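Local coordinates for hypothetical protein (PDB 4QAN) that is of unknown function but has a cystatin-like fold, is a divergent member of the NTF2-like superfamily, and binds a metal ion, with magnesium seen bound, at residues K3-L15 against T238-T252. Numbering follows the deposited sequence.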
# COMPACT_ATOMS: atom_id res chain seq x y z
N LYS A 3 -8.36 -19.76 -2.42
CA LYS A 3 -9.03 -20.10 -1.16
C LYS A 3 -8.22 -19.66 0.07
O LYS A 3 -8.78 -19.05 0.99
CB LYS A 3 -9.26 -21.62 -1.09
CG LYS A 3 -10.00 -22.09 0.16
CD LYS A 3 -9.67 -23.54 0.47
CE LYS A 3 -10.64 -24.13 1.48
NZ LYS A 3 -12.01 -24.29 0.91
N GLU A 4 -6.91 -19.96 0.08
CA GLU A 4 -6.01 -19.65 1.21
C GLU A 4 -5.94 -18.14 1.52
O GLU A 4 -5.80 -17.75 2.68
CB GLU A 4 -4.58 -20.19 0.96
CG GLU A 4 -4.39 -21.69 1.20
CD GLU A 4 -5.04 -22.57 0.13
OE1 GLU A 4 -5.34 -22.07 -0.97
OE2 GLU A 4 -5.24 -23.77 0.41
N GLU A 5 -6.01 -17.31 0.49
CA GLU A 5 -6.03 -15.85 0.64
C GLU A 5 -7.41 -15.34 1.06
O GLU A 5 -7.52 -14.37 1.81
CB GLU A 5 -5.62 -15.19 -0.67
CG GLU A 5 -4.20 -15.50 -1.12
CD GLU A 5 -3.16 -14.73 -0.33
OE1 GLU A 5 -2.78 -15.21 0.77
OE2 GLU A 5 -2.72 -13.65 -0.83
N SER A 6 -8.45 -16.00 0.56
CA SER A 6 -9.83 -15.62 0.84
C SER A 6 -10.20 -15.67 2.34
O SER A 6 -10.75 -14.72 2.88
CB SER A 6 -10.78 -16.51 0.01
OG SER A 6 -12.13 -16.24 0.30
N GLU A 7 -9.88 -16.78 3.00
CA GLU A 7 -10.33 -17.02 4.39
C GLU A 7 -9.52 -16.28 5.48
O GLU A 7 -9.78 -16.44 6.67
CB GLU A 7 -10.40 -18.53 4.68
CG GLU A 7 -9.10 -19.32 4.49
CD GLU A 7 -9.34 -20.81 4.32
OE1 GLU A 7 -10.26 -21.35 4.97
OE2 GLU A 7 -8.61 -21.44 3.53
N VAL A 8 -8.55 -15.47 5.06
CA VAL A 8 -7.79 -14.65 5.98
C VAL A 8 -8.25 -13.19 5.92
O VAL A 8 -7.55 -12.30 6.39
CB VAL A 8 -6.26 -14.78 5.73
CG1 VAL A 8 -5.84 -16.23 5.87
CG2 VAL A 8 -5.86 -14.24 4.36
N LEU A 9 -9.44 -12.97 5.37
CA LEU A 9 -10.03 -11.65 5.23
C LEU A 9 -11.04 -11.33 6.32
O LEU A 9 -11.92 -12.13 6.64
CB LEU A 9 -10.73 -11.52 3.87
CG LEU A 9 -9.84 -11.54 2.62
CD1 LEU A 9 -10.64 -11.06 1.42
CD2 LEU A 9 -8.58 -10.69 2.80
N ASN A 10 -10.92 -10.12 6.85
CA ASN A 10 -11.88 -9.57 7.77
C ASN A 10 -12.88 -8.81 6.92
O ASN A 10 -12.61 -7.69 6.47
CB ASN A 10 -11.18 -8.64 8.76
CG ASN A 10 -12.11 -8.07 9.81
OD1 ASN A 10 -13.32 -8.23 9.74
ND2 ASN A 10 -11.53 -7.37 10.79
N VAL A 11 -14.02 -9.43 6.67
CA VAL A 11 -15.10 -8.77 5.95
C VAL A 11 -15.77 -7.87 6.98
O VAL A 11 -16.69 -8.29 7.68
CB VAL A 11 -16.10 -9.76 5.32
CG1 VAL A 11 -17.07 -9.02 4.39
CG2 VAL A 11 -15.36 -10.85 4.54
N THR A 12 -15.27 -6.65 7.10
CA THR A 12 -15.73 -5.72 8.13
C THR A 12 -17.19 -5.34 7.88
O THR A 12 -17.70 -5.60 6.79
CB THR A 12 -14.88 -4.43 8.13
OG1 THR A 12 -15.09 -3.72 6.91
CG2 THR A 12 -13.41 -4.74 8.27
N GLU A 13 -17.83 -4.71 8.86
CA GLU A 13 -19.21 -4.24 8.72
C GLU A 13 -19.38 -3.36 7.48
O GLU A 13 -20.35 -3.50 6.75
CB GLU A 13 -19.67 -3.46 9.97
CG GLU A 13 -20.08 -4.34 11.14
CD GLU A 13 -20.24 -3.57 12.45
OE1 GLU A 13 -20.44 -2.33 12.41
OE2 GLU A 13 -20.17 -4.22 13.52
N SER A 14 -18.44 -2.45 7.25
CA SER A 14 -18.52 -1.59 6.06
C SER A 14 -18.32 -2.39 4.77
O SER A 14 -19.02 -2.17 3.78
CB SER A 14 -17.52 -0.45 6.14
OG SER A 14 -17.81 0.38 7.25
N LEU A 15 -17.39 -3.34 4.78
CA LEU A 15 -17.19 -4.18 3.60
C LEU A 15 -18.38 -5.07 3.29
O LEU A 15 -18.54 -5.46 2.16
CB LEU A 15 -15.93 -5.02 3.73
CG LEU A 15 -14.69 -4.19 3.42
CD1 LEU A 15 -13.47 -4.90 3.97
CD2 LEU A 15 -14.58 -3.91 1.91
N THR A 238 -1.46 -12.21 1.02
CA THR A 238 -2.46 -11.80 1.98
C THR A 238 -2.34 -12.54 3.30
O THR A 238 -2.46 -11.94 4.35
CB THR A 238 -3.86 -11.97 1.43
OG1 THR A 238 -3.92 -11.27 0.20
CG2 THR A 238 -4.88 -11.37 2.37
N ARG A 239 -2.10 -13.84 3.23
CA ARG A 239 -1.87 -14.65 4.40
C ARG A 239 -0.56 -14.24 5.07
O ARG A 239 -0.45 -14.18 6.31
CB ARG A 239 -1.86 -16.12 3.98
CG ARG A 239 -1.80 -17.11 5.10
CD ARG A 239 -2.03 -18.54 4.58
NE ARG A 239 -1.41 -19.53 5.47
CZ ARG A 239 -1.96 -20.00 6.59
NH1 ARG A 239 -3.18 -19.62 6.98
NH2 ARG A 239 -1.28 -20.89 7.32
N ALA A 240 0.43 -13.91 4.25
CA ALA A 240 1.67 -13.36 4.78
C ALA A 240 1.41 -12.11 5.63
O ALA A 240 2.01 -11.94 6.70
CB ALA A 240 2.64 -13.05 3.66
N LEU A 241 0.50 -11.24 5.18
CA LEU A 241 0.20 -10.02 5.94
C LEU A 241 -0.58 -10.36 7.22
O LEU A 241 -0.28 -9.82 8.28
CB LEU A 241 -0.58 -9.03 5.11
CG LEU A 241 0.15 -8.49 3.89
CD1 LEU A 241 -0.86 -7.80 2.97
CD2 LEU A 241 1.29 -7.55 4.25
N ALA A 242 -1.56 -11.27 7.10
CA ALA A 242 -2.31 -11.78 8.25
C ALA A 242 -1.44 -12.21 9.45
O ALA A 242 -1.86 -12.05 10.60
CB ALA A 242 -3.19 -12.95 7.84
N PHE A 243 -0.26 -12.75 9.20
CA PHE A 243 0.66 -13.18 10.30
C PHE A 243 1.17 -12.05 11.17
O PHE A 243 1.63 -12.28 12.30
CB PHE A 243 1.86 -13.98 9.75
CG PHE A 243 1.54 -15.43 9.46
CD1 PHE A 243 1.14 -16.28 10.48
CD2 PHE A 243 1.61 -15.93 8.18
CE1 PHE A 243 0.82 -17.61 10.22
CE2 PHE A 243 1.32 -17.26 7.91
CZ PHE A 243 0.92 -18.10 8.93
N ALA A 244 1.13 -10.82 10.67
CA ALA A 244 1.50 -9.65 11.47
C ALA A 244 0.30 -8.74 11.79
O ALA A 244 0.47 -7.65 12.30
CB ALA A 244 2.57 -8.86 10.76
N THR A 245 -0.91 -9.21 11.51
CA THR A 245 -2.10 -8.43 11.83
C THR A 245 -2.45 -8.67 13.30
O THR A 245 -2.95 -9.72 13.66
CB THR A 245 -3.25 -8.83 10.90
OG1 THR A 245 -2.82 -8.66 9.54
CG2 THR A 245 -4.50 -7.98 11.17
N THR A 246 -2.16 -7.70 14.15
CA THR A 246 -2.28 -7.90 15.60
C THR A 246 -3.67 -7.66 16.16
O THR A 246 -3.95 -8.10 17.26
CB THR A 246 -1.35 -6.98 16.37
OG1 THR A 246 -1.62 -5.62 16.00
CG2 THR A 246 0.13 -7.35 16.11
N GLU A 247 -4.52 -6.95 15.43
CA GLU A 247 -5.89 -6.76 15.89
C GLU A 247 -6.90 -6.98 14.78
O GLU A 247 -6.60 -6.76 13.61
CB GLU A 247 -6.10 -5.36 16.46
CG GLU A 247 -5.22 -5.01 17.65
CD GLU A 247 -5.55 -5.82 18.91
OE1 GLU A 247 -6.60 -6.51 18.93
OE2 GLU A 247 -4.75 -5.75 19.87
N SER A 248 -8.08 -7.44 15.18
CA SER A 248 -9.27 -7.41 14.36
C SER A 248 -10.08 -6.17 14.75
O SER A 248 -9.72 -5.44 15.69
CB SER A 248 -10.08 -8.67 14.57
OG SER A 248 -11.16 -8.74 13.66
N SER A 249 -11.17 -5.93 14.03
CA SER A 249 -12.09 -4.85 14.36
C SER A 249 -13.44 -5.17 13.76
O SER A 249 -13.55 -5.91 12.78
CB SER A 249 -11.59 -3.49 13.83
OG SER A 249 -11.32 -3.54 12.44
N GLN A 250 -14.47 -4.63 14.36
CA GLN A 250 -15.82 -4.88 13.87
C GLN A 250 -15.94 -4.19 12.51
O GLN A 250 -16.27 -4.82 11.52
CB GLN A 250 -16.86 -4.37 14.85
CG GLN A 250 -16.79 -5.00 16.24
CD GLN A 250 -16.74 -6.53 16.20
OE1 GLN A 250 -17.65 -7.19 15.67
NE2 GLN A 250 -15.68 -7.11 16.77
N ASP A 251 -15.61 -2.90 12.48
CA ASP A 251 -15.73 -2.11 11.27
C ASP A 251 -14.37 -1.85 10.64
O ASP A 251 -13.31 -2.19 11.21
CB ASP A 251 -16.45 -0.80 11.60
CG ASP A 251 -17.11 -0.17 10.39
OD1 ASP A 251 -16.99 -0.70 9.26
OD2 ASP A 251 -17.75 0.87 10.57
N THR A 252 -14.40 -1.30 9.43
CA THR A 252 -13.20 -0.90 8.70
C THR A 252 -12.45 0.15 9.52
O THR A 252 -13.04 1.15 9.92
CB THR A 252 -13.59 -0.31 7.33
OG1 THR A 252 -14.03 -1.37 6.47
CG2 THR A 252 -12.44 0.46 6.70
O HOH W 1 -5.30 -19.16 4.72
O HOH W 2 -8.63 -7.19 11.14
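OE2 of E5 takes two bonds from T238: the backbone N reaches it at 2.7 Å on the syn side, nearly in the carboxylate plane, while OG1 comes in from above that plane. The other oxygen, OE1, accepts the backbone N of R239 at 2.9 Å, so one carboxylate holds two successive amides of helix 237-242. The E5 side chain leaves with CG anti to the carbonyl carbon and bends once, at chi2 (-76°), which carries the carboxylate to those amides. Replaced by an alanine, E5 would probably leave both helix amides and the T238 hydroxyl without this acceptor, and the short N-terminal helix could shift on its neighbour. Beside this polar patch the packing turns apolar: CG2 of V8 lies 3.6 Å from CG2 of T238, CD2 of L9 approaches that same methyl, and CB of V8 faces CB of A242. A water bridges E4 O and R239 NH1, the latter bond weak. Helix 237-242 belongs to the C-terminal half of this cystatin-like protein, upstream of the mixed sheet; helix 2-6 and the turn after it pack on it, and the chain then runs on as a loop against 248-252. Backbone bonds from V8 to M214 and from N10 to Q212 join this part to a third stretch, around 212-214. N10 then sends ND2 to S249 O at 3.2 Å, almost straight (170°) and in the carbonyl plane, on a lone pair; a second water links ND2 to E247 O. At the far end E13 N bonds Q250 O, and T12 OG1 meets T252 OG1 at 2.6 Å. T12 OG1 also accepts L15 N, an ST motif, while Y210 bonds T252 OG1. D251 OD1 receives T252 N from above its carboxylate plane and, weakly, S14 N.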